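PDB 3QLI: coenzyme A transferase from Yersinia pestis, which probably transfers coenzyme A from an acyl-CoA to acetate or a related carboxylate. Local coordinates for residues S149-G160 / P185-I196; I18-P29 / H195-E204. All blocks are in the same frame, centred on the assembly; numbering follows the deposited sequence.

How the contacts relate
Contact 1 (149-160 with 185-196) and contact 2 (18-29 with 195-204) adjoin at one end of the N-terminal half of the chain, their centres about 13 Å apart, and share H195 and I196. Strand 193-195 leaves the two-stranded ribbon of contact 1 and continues through a short 3-10 turn into strand 201-204, the edge strand of contact 2. The helix of contact 2 also touches contact 1 directly: I18 CD1 lies 3.6 Å from M151 CE, and Y22 CD1 lies 3.8 Å from M151 SD. Both contacts are remote from the residues that bind coenzyme A, among them E264, which is covalently linked to coenzyme A in a CoA-bound structure of this protein.

Contact 1: residues S149-G160 / P185-I196; sequences SPMDCHGYFSLG and PRVQGEAAAIHI
F157, on one face of a two-stranded antiparallel ribbon, meets I196 just past the end of strand 193-195, where F157 CE2 lies 3.9 Å from I196 CB. With its CG anti to the carbonyl carbon (chi1 -56°), F157 brings one ring edge up to the carbonyl oxygen of I194, while M151 CB rests over a face of the ring. M151 is extended as far as SD, which reaches I196 CD1 at 3.8 Å. On the same side, L159 and I194 make a looser contact.

The reverse face carries Y156, A193 and H195. H195 turns its imidazole edge toward the phenol ring in a T-shaped stack, the planes 69° apart, and its CB adds a CH-pi contact over the tyrosine face; its ND1 is hydrogen-bonded to S197 OG. Between the faces, F157 and I194 exchange both backbone hydrogen bonds, and I196 N to G155 O and L159 N to A192 O extend the pairing at either end.

Polar groups close the margins. S158 OG accepts from V187 N (3.0 Å), which joins the two segments, and from G160 N in an ST turn. At the D152-G155 type I turn, D152 OD1 accepts from H154 N, making an Asx turn, and Y156 N adds a second grip from the opposite face of the carboxylate plane. R186 crosses to this rim, its NH2 2.8 Å from P150 O and one guanidinium face beneath S149 OG.

The F157 face is covered by Y22 of helix 18-25 and V148 of strand 143-148, while L159 and I194 lean on helix 166-172.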
# COMPACT_ATOMS: atom_id res chain seq x y z
N SER A 149 -10.80 -32.75 2.65
CA SER A 149 -10.57 -33.97 3.39
C SER A 149 -11.90 -34.72 3.45
O SER A 149 -12.95 -34.16 3.14
CB SER A 149 -10.08 -33.65 4.81
OG SER A 149 -11.07 -32.88 5.49
N PRO A 150 -11.85 -36.01 3.84
CA PRO A 150 -13.07 -36.80 3.93
C PRO A 150 -14.06 -36.22 4.94
O PRO A 150 -13.65 -35.60 5.93
CB PRO A 150 -12.56 -38.17 4.42
CG PRO A 150 -11.16 -38.24 3.90
CD PRO A 150 -10.64 -36.82 4.05
N MET A 151 -15.35 -36.41 4.69
CA MET A 151 -16.39 -35.94 5.60
C MET A 151 -16.22 -36.61 6.96
O MET A 151 -15.97 -37.81 7.03
CB MET A 151 -17.77 -36.28 5.03
CG MET A 151 -18.90 -35.66 5.83
SD MET A 151 -20.54 -36.05 5.22
CE MET A 151 -20.69 -37.75 5.77
N ASP A 152 -16.34 -35.84 8.04
CA ASP A 152 -16.24 -36.41 9.38
C ASP A 152 -17.61 -36.85 9.88
O ASP A 152 -18.61 -36.71 9.18
CB ASP A 152 -15.57 -35.44 10.36
CG ASP A 152 -16.41 -34.19 10.63
OD1 ASP A 152 -17.65 -34.24 10.44
OD2 ASP A 152 -15.82 -33.16 11.05
N CYS A 153 -17.67 -37.40 11.09
CA CYS A 153 -18.94 -37.95 11.58
C CYS A 153 -19.99 -36.89 11.88
O CYS A 153 -21.14 -37.22 12.20
CB CYS A 153 -18.71 -38.83 12.82
SG CYS A 153 -18.19 -37.89 14.28
N HIS A 154 -19.61 -35.62 11.80
CA HIS A 154 -20.58 -34.53 12.01
C HIS A 154 -21.04 -33.92 10.69
O HIS A 154 -21.81 -32.97 10.69
CB HIS A 154 -19.98 -33.44 12.91
CG HIS A 154 -19.54 -33.95 14.25
ND1 HIS A 154 -20.41 -34.11 15.30
CD2 HIS A 154 -18.33 -34.35 14.69
CE1 HIS A 154 -19.75 -34.58 16.35
NE2 HIS A 154 -18.48 -34.73 16.00
N GLY A 155 -20.56 -34.45 9.57
CA GLY A 155 -20.96 -33.95 8.26
C GLY A 155 -20.07 -32.86 7.65
O GLY A 155 -20.44 -32.26 6.64
N TYR A 156 -18.91 -32.62 8.25
CA TYR A 156 -18.01 -31.56 7.77
C TYR A 156 -16.84 -32.09 6.95
O TYR A 156 -16.25 -33.12 7.29
CB TYR A 156 -17.44 -30.76 8.95
CG TYR A 156 -18.48 -29.91 9.65
CD1 TYR A 156 -18.66 -28.57 9.30
CD2 TYR A 156 -19.29 -30.44 10.65
CE1 TYR A 156 -19.62 -27.78 9.93
CE2 TYR A 156 -20.24 -29.66 11.30
CZ TYR A 156 -20.41 -28.34 10.93
OH TYR A 156 -21.36 -27.57 11.55
N PHE A 157 -16.53 -31.36 5.88
CA PHE A 157 -15.29 -31.54 5.13
C PHE A 157 -14.35 -30.42 5.52
O PHE A 157 -14.79 -29.34 5.89
CB PHE A 157 -15.56 -31.39 3.63
CG PHE A 157 -16.61 -32.32 3.09
CD1 PHE A 157 -16.25 -33.54 2.55
CD2 PHE A 157 -17.94 -31.94 3.08
CE1 PHE A 157 -17.21 -34.39 2.02
CE2 PHE A 157 -18.91 -32.79 2.57
CZ PHE A 157 -18.54 -34.02 2.03
N SER A 158 -13.05 -30.64 5.39
CA SER A 158 -12.10 -29.55 5.61
C SER A 158 -11.46 -29.09 4.30
O SER A 158 -11.10 -29.92 3.46
CB SER A 158 -11.00 -30.01 6.57
OG SER A 158 -9.97 -29.05 6.66
N LEU A 159 -11.28 -27.78 4.16
CA LEU A 159 -10.48 -27.22 3.07
C LEU A 159 -8.97 -27.54 3.18
O LEU A 159 -8.19 -27.28 2.26
CB LEU A 159 -10.67 -25.70 3.00
CG LEU A 159 -12.09 -25.24 2.66
CD1 LEU A 159 -12.14 -23.72 2.70
CD2 LEU A 159 -12.51 -25.76 1.30
N GLY A 160 -8.55 -28.08 4.32
CA GLY A 160 -7.19 -28.59 4.43
C GLY A 160 -6.10 -27.55 4.22
O GLY A 160 -5.96 -26.63 5.02
N PRO A 185 -5.16 -33.17 4.37
CA PRO A 185 -5.29 -33.13 5.83
C PRO A 185 -6.55 -32.42 6.32
O PRO A 185 -7.04 -31.48 5.68
CB PRO A 185 -4.04 -32.36 6.27
CG PRO A 185 -3.67 -31.52 5.05
CD PRO A 185 -3.97 -32.44 3.89
N ARG A 186 -7.07 -32.89 7.45
CA ARG A 186 -8.19 -32.24 8.13
C ARG A 186 -7.62 -31.12 8.99
O ARG A 186 -7.10 -31.37 10.09
CB ARG A 186 -8.94 -33.25 8.99
CG ARG A 186 -10.19 -32.69 9.66
CD ARG A 186 -10.93 -33.77 10.44
NE ARG A 186 -11.76 -34.64 9.60
CZ ARG A 186 -11.31 -35.70 8.93
NH1 ARG A 186 -10.03 -36.03 8.97
NH2 ARG A 186 -12.16 -36.43 8.21
N VAL A 187 -7.71 -29.90 8.49
CA VAL A 187 -7.09 -28.76 9.14
C VAL A 187 -8.11 -27.92 9.89
O VAL A 187 -9.19 -27.66 9.36
CB VAL A 187 -6.35 -27.90 8.10
CG1 VAL A 187 -5.89 -26.58 8.71
CG2 VAL A 187 -5.17 -28.69 7.53
N GLN A 188 -7.79 -27.50 11.11
CA GLN A 188 -8.67 -26.62 11.87
C GLN A 188 -8.43 -25.18 11.46
O GLN A 188 -7.29 -24.77 11.18
CB GLN A 188 -8.42 -26.77 13.38
CG GLN A 188 -8.76 -28.17 13.91
CD GLN A 188 -8.29 -28.39 15.35
OE1 GLN A 188 -7.92 -27.45 16.05
NE2 GLN A 188 -8.29 -29.66 15.77
N GLY A 189 -9.49 -24.39 11.42
CA GLY A 189 -9.34 -23.00 11.06
C GLY A 189 -10.65 -22.26 10.98
O GLY A 189 -11.73 -22.85 11.11
N GLU A 190 -10.56 -20.95 10.76
CA GLU A 190 -11.76 -20.13 10.65
C GLU A 190 -12.42 -20.40 9.32
O GLU A 190 -11.82 -20.13 8.26
CB GLU A 190 -11.42 -18.65 10.76
CG GLU A 190 -12.63 -17.77 10.48
CD GLU A 190 -12.33 -16.28 10.56
OE1 GLU A 190 -11.14 -15.89 10.61
OE2 GLU A 190 -13.31 -15.50 10.58
N ALA A 191 -13.64 -20.95 9.37
CA ALA A 191 -14.41 -21.30 8.18
C ALA A 191 -13.69 -22.35 7.34
O ALA A 191 -13.97 -22.51 6.14
CB ALA A 191 -14.72 -20.04 7.35
N ALA A 192 -12.76 -23.08 7.95
CA ALA A 192 -12.03 -24.13 7.24
C ALA A 192 -12.89 -25.37 7.04
O ALA A 192 -12.67 -26.13 6.10
CB ALA A 192 -10.74 -24.50 7.96
N ALA A 193 -13.85 -25.56 7.93
CA ALA A 193 -14.75 -26.71 7.85
C ALA A 193 -16.06 -26.34 7.16
O ALA A 193 -16.67 -25.32 7.47
CB ALA A 193 -15.03 -27.25 9.26
N ILE A 194 -16.50 -27.15 6.20
CA ILE A 194 -17.75 -26.87 5.50
C ILE A 194 -18.70 -28.03 5.65
O ILE A 194 -18.33 -29.17 5.34
CB ILE A 194 -17.54 -26.68 3.99
CG1 ILE A 194 -16.24 -25.93 3.68
CG2 ILE A 194 -18.79 -26.01 3.36
CD1 ILE A 194 -16.23 -24.51 4.16
N HIS A 195 -19.93 -27.76 6.08
CA HIS A 195 -20.90 -28.82 6.28
C HIS A 195 -21.45 -29.35 4.95
O HIS A 195 -21.60 -28.61 3.99
CB HIS A 195 -22.05 -28.32 7.15
CG HIS A 195 -22.94 -29.41 7.64
ND1 HIS A 195 -24.19 -29.66 7.10
CD2 HIS A 195 -22.76 -30.34 8.61
CE1 HIS A 195 -24.74 -30.68 7.73
NE2 HIS A 195 -23.89 -31.11 8.65
N ILE A 196 -21.79 -30.64 4.91
CA ILE A 196 -22.31 -31.25 3.69
C ILE A 196 -23.56 -30.53 3.16
O ILE A 196 -23.82 -30.51 1.95
CB ILE A 196 -22.57 -32.77 3.89
CG1 ILE A 196 -23.03 -33.42 2.58
CG2 ILE A 196 -23.59 -32.98 5.00
CD1 ILE A 196 -22.97 -34.92 2.59

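Contact 2: residues I18-P29 / H195-E204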
# COMPACT_ATOMS: atom_id res chain seq x y z
N ILE A 18 -26.58 -37.48 7.27
CA ILE A 18 -25.45 -37.05 6.45
C ILE A 18 -24.99 -38.11 5.47
O ILE A 18 -24.50 -37.80 4.39
CB ILE A 18 -24.25 -36.61 7.31
CG1 ILE A 18 -23.72 -37.79 8.13
CG2 ILE A 18 -24.64 -35.45 8.21
CD1 ILE A 18 -22.46 -37.49 8.89
N ARG A 19 -25.13 -39.38 5.83
CA ARG A 19 -24.75 -40.43 4.90
C ARG A 19 -25.75 -40.50 3.74
O ARG A 19 -25.37 -40.78 2.61
CB ARG A 19 -24.58 -41.77 5.61
CG ARG A 19 -23.27 -41.84 6.36
CD ARG A 19 -23.15 -43.13 7.14
NE ARG A 19 -24.19 -43.24 8.15
CZ ARG A 19 -24.25 -44.21 9.05
NH1 ARG A 19 -23.31 -45.16 9.05
NH2 ARG A 19 -25.23 -44.24 9.94
N ALA A 20 -27.01 -40.20 4.02
CA ALA A 20 -28.01 -40.11 2.98
C ALA A 20 -27.71 -38.93 2.07
O ALA A 20 -27.86 -39.02 0.84
CB ALA A 20 -29.42 -40.00 3.58
N LEU A 21 -27.30 -37.81 2.66
CA LEU A 21 -26.97 -36.63 1.86
C LEU A 21 -25.74 -36.91 1.01
O LEU A 21 -25.68 -36.53 -0.15
CB LEU A 21 -26.73 -35.41 2.75
CG LEU A 21 -27.94 -34.89 3.54
CD1 LEU A 21 -27.57 -33.67 4.37
CD2 LEU A 21 -29.08 -34.58 2.58
N TYR A 22 -24.75 -37.59 1.60
CA TYR A 22 -23.51 -37.89 0.90
C TYR A 22 -23.80 -38.74 -0.34
O TYR A 22 -23.26 -38.50 -1.42
CB TYR A 22 -22.56 -38.63 1.82
CG TYR A 22 -21.11 -38.68 1.37
CD1 TYR A 22 -20.18 -37.76 1.85
CD2 TYR A 22 -20.67 -39.66 0.50
CE1 TYR A 22 -18.85 -37.82 1.47
CE2 TYR A 22 -19.34 -39.73 0.10
CZ TYR A 22 -18.43 -38.80 0.59
OH TYR A 22 -17.11 -38.86 0.20
N ASP A 23 -24.66 -39.73 -0.16
CA ASP A 23 -24.98 -40.65 -1.24
C ASP A 23 -25.76 -39.95 -2.35
O ASP A 23 -25.56 -40.25 -3.52
CB ASP A 23 -25.76 -41.86 -0.71
CG ASP A 23 -24.96 -42.65 0.31
OD1 ASP A 23 -23.76 -42.94 0.07
OD2 ASP A 23 -25.53 -42.98 1.37
N GLU A 24 -26.63 -39.02 -1.98
CA GLU A 24 -27.36 -38.24 -2.98
C GLU A 24 -26.42 -37.33 -3.78
O GLU A 24 -26.58 -37.18 -4.99
CB GLU A 24 -28.45 -37.40 -2.32
CG GLU A 24 -29.46 -38.22 -1.52
CD GLU A 24 -30.43 -37.34 -0.74
OE1 GLU A 24 -31.19 -37.88 0.09
OE2 GLU A 24 -30.43 -36.11 -0.97
N LYS A 25 -25.44 -36.73 -3.11
CA LYS A 25 -24.54 -35.76 -3.74
C LYS A 25 -23.34 -36.38 -4.46
O LYS A 25 -22.74 -35.75 -5.34
CB LYS A 25 -24.03 -34.76 -2.70
CG LYS A 25 -25.10 -33.81 -2.16
CD LYS A 25 -24.64 -33.18 -0.86
CE LYS A 25 -25.79 -32.47 -0.14
NZ LYS A 25 -26.24 -31.24 -0.83
N LEU A 26 -22.98 -37.61 -4.08
CA LEU A 26 -21.82 -38.27 -4.64
C LEU A 26 -22.07 -38.60 -6.11
O LEU A 26 -23.13 -39.14 -6.45
CB LEU A 26 -21.51 -39.56 -3.86
CG LEU A 26 -20.32 -40.39 -4.34
CD1 LEU A 26 -18.99 -39.65 -4.15
CD2 LEU A 26 -20.27 -41.76 -3.65
N THR A 27 -21.11 -38.29 -6.97
CA THR A 27 -21.26 -38.55 -8.40
C THR A 27 -19.91 -38.74 -9.09
O THR A 27 -18.87 -38.86 -8.43
CB THR A 27 -22.06 -37.41 -9.05
OG1 THR A 27 -22.47 -37.80 -10.37
CG2 THR A 27 -21.23 -36.13 -9.10
N THR A 28 -19.90 -38.81 -10.42
CA THR A 28 -18.64 -38.93 -11.14
C THR A 28 -18.14 -37.54 -11.50
O THR A 28 -18.94 -36.61 -11.63
CB THR A 28 -18.78 -39.74 -12.42
OG1 THR A 28 -19.70 -39.06 -13.30
CG2 THR A 28 -19.29 -41.16 -12.11
N PRO A 29 -16.83 -37.39 -11.67
CA PRO A 29 -16.30 -36.10 -12.13
C PRO A 29 -16.99 -35.62 -13.41
O PRO A 29 -17.36 -34.45 -13.50
CB PRO A 29 -14.82 -36.41 -12.38
CG PRO A 29 -14.51 -37.49 -11.37
CD PRO A 29 -15.76 -38.36 -11.36
N HIS A 195 -19.93 -27.76 6.08
CA HIS A 195 -20.90 -28.82 6.28
C HIS A 195 -21.45 -29.35 4.95
O HIS A 195 -21.60 -28.61 3.99
CB HIS A 195 -22.05 -28.32 7.15
CG HIS A 195 -22.94 -29.41 7.64
ND1 HIS A 195 -24.19 -29.66 7.10
CD2 HIS A 195 -22.76 -30.34 8.61
CE1 HIS A 195 -24.74 -30.68 7.73
NE2 HIS A 195 -23.89 -31.11 8.65
N ILE A 196 -21.79 -30.64 4.91
CA ILE A 196 -22.31 -31.25 3.69
C ILE A 196 -23.56 -30.53 3.16
O ILE A 196 -23.82 -30.51 1.95
CB ILE A 196 -22.57 -32.77 3.89
CG1 ILE A 196 -23.03 -33.42 2.58
CG2 ILE A 196 -23.59 -32.98 5.00
CD1 ILE A 196 -22.97 -34.92 2.59
N SER A 197 -24.33 -29.91 4.06
CA SER A 197 -25.52 -29.19 3.64
C SER A 197 -25.17 -27.98 2.77
O SER A 197 -26.05 -27.41 2.12
CB SER A 197 -26.36 -28.76 4.85
OG SER A 197 -25.66 -27.82 5.65
N GLU A 198 -23.90 -27.60 2.74
CA GLU A 198 -23.42 -26.46 1.98
C GLU A 198 -22.69 -26.88 0.70
O GLU A 198 -22.15 -26.04 -0.01
CB GLU A 198 -22.44 -25.63 2.81
CG GLU A 198 -23.07 -24.42 3.45
CD GLU A 198 -23.76 -24.74 4.76
OE1 GLU A 198 -23.04 -24.99 5.75
OE2 GLU A 198 -25.01 -24.75 4.79
N VAL A 199 -22.66 -28.18 0.44
CA VAL A 199 -21.94 -28.75 -0.68
C VAL A 199 -22.97 -29.20 -1.72
O VAL A 199 -23.98 -29.80 -1.38
CB VAL A 199 -21.07 -29.93 -0.20
CG1 VAL A 199 -20.47 -30.69 -1.37
CG2 VAL A 199 -19.97 -29.43 0.77
N ASP A 200 -22.73 -28.90 -2.99
CA ASP A 200 -23.72 -29.22 -4.00
C ASP A 200 -23.47 -30.57 -4.65
O ASP A 200 -24.41 -31.26 -5.06
CB ASP A 200 -23.82 -28.12 -5.04
CG ASP A 200 -24.39 -26.84 -4.47
OD1 ASP A 200 -25.62 -26.77 -4.27
OD2 ASP A 200 -23.59 -25.92 -4.19
N ALA A 201 -22.20 -30.94 -4.76
CA ALA A 201 -21.86 -32.22 -5.35
C ALA A 201 -20.50 -32.69 -4.87
O ALA A 201 -19.64 -31.87 -4.53
CB ALA A 201 -21.88 -32.14 -6.88
N ILE A 202 -20.32 -34.01 -4.86
CA ILE A 202 -19.11 -34.64 -4.33
C ILE A 202 -18.54 -35.67 -5.30
O ILE A 202 -19.28 -36.50 -5.83
CB ILE A 202 -19.44 -35.39 -3.03
CG1 ILE A 202 -20.10 -34.44 -2.02
CG2 ILE A 202 -18.19 -36.08 -2.47
CD1 ILE A 202 -20.87 -35.17 -0.90
N VAL A 203 -17.24 -35.61 -5.52
CA VAL A 203 -16.54 -36.73 -6.17
C VAL A 203 -15.42 -37.16 -5.25
O VAL A 203 -15.06 -36.42 -4.33
CB VAL A 203 -15.97 -36.35 -7.57
CG1 VAL A 203 -17.08 -35.81 -8.47
CG2 VAL A 203 -14.82 -35.33 -7.44
N GLU A 204 -14.89 -38.36 -5.47
CA GLU A 204 -13.82 -38.91 -4.64
C GLU A 204 -12.64 -39.29 -5.51
O GLU A 204 -12.80 -39.97 -6.53
CB GLU A 204 -14.30 -40.15 -3.87
CG GLU A 204 -15.41 -39.86 -2.87
CD GLU A 204 -16.10 -41.12 -2.33
OE1 GLU A 204 -16.11 -42.17 -3.02
OE2 GLU A 204 -16.65 -41.05 -1.21
O HOH W 1 -16.46 -39.98 -7.32
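The N-terminal helix 18-25 packs across the outer edge of the six-stranded parallel sheet, where strand 201-204 is the last strand within the chain, their axes 80° apart. Y22 and I202 form the apolar centre: I202 CD1 sits over one face of the phenol ring, 4.2 Å from its centroid and displaced toward the rim. A chi1 of -164°, which sets CG opposite the backbone N, sends the tyrosine ring toward E204, and its OH donates to E204 OE2 at 2.6 Å, using the anti lone pair of that oxygen. I196 pushes CD1 against the helix backbone, 3.4 Å from Y22 N, and also meets L21 CB.

K25 lies along the turn that precedes the strand. Its aliphatic part packs on I196 and I202, and a bend at the last torsion (chi4 -70°) lets NZ donate to V199 O at 2.7 Å, almost in line with the carbonyl. Where the helix ends, the backbone bridges to the strand: I202 N donates to K25 O (3.0 Å), and T27 N returns a bond of 2.8 Å to I202 O. A water joins T27 O to E204 N, and V203 CG1 approaches P29.

On its other side strand 201-204 pairs with strand 175-180, so the arrangement is that of a helix flanking the edge of a Rossmann-like parallel alpha/beta sheet.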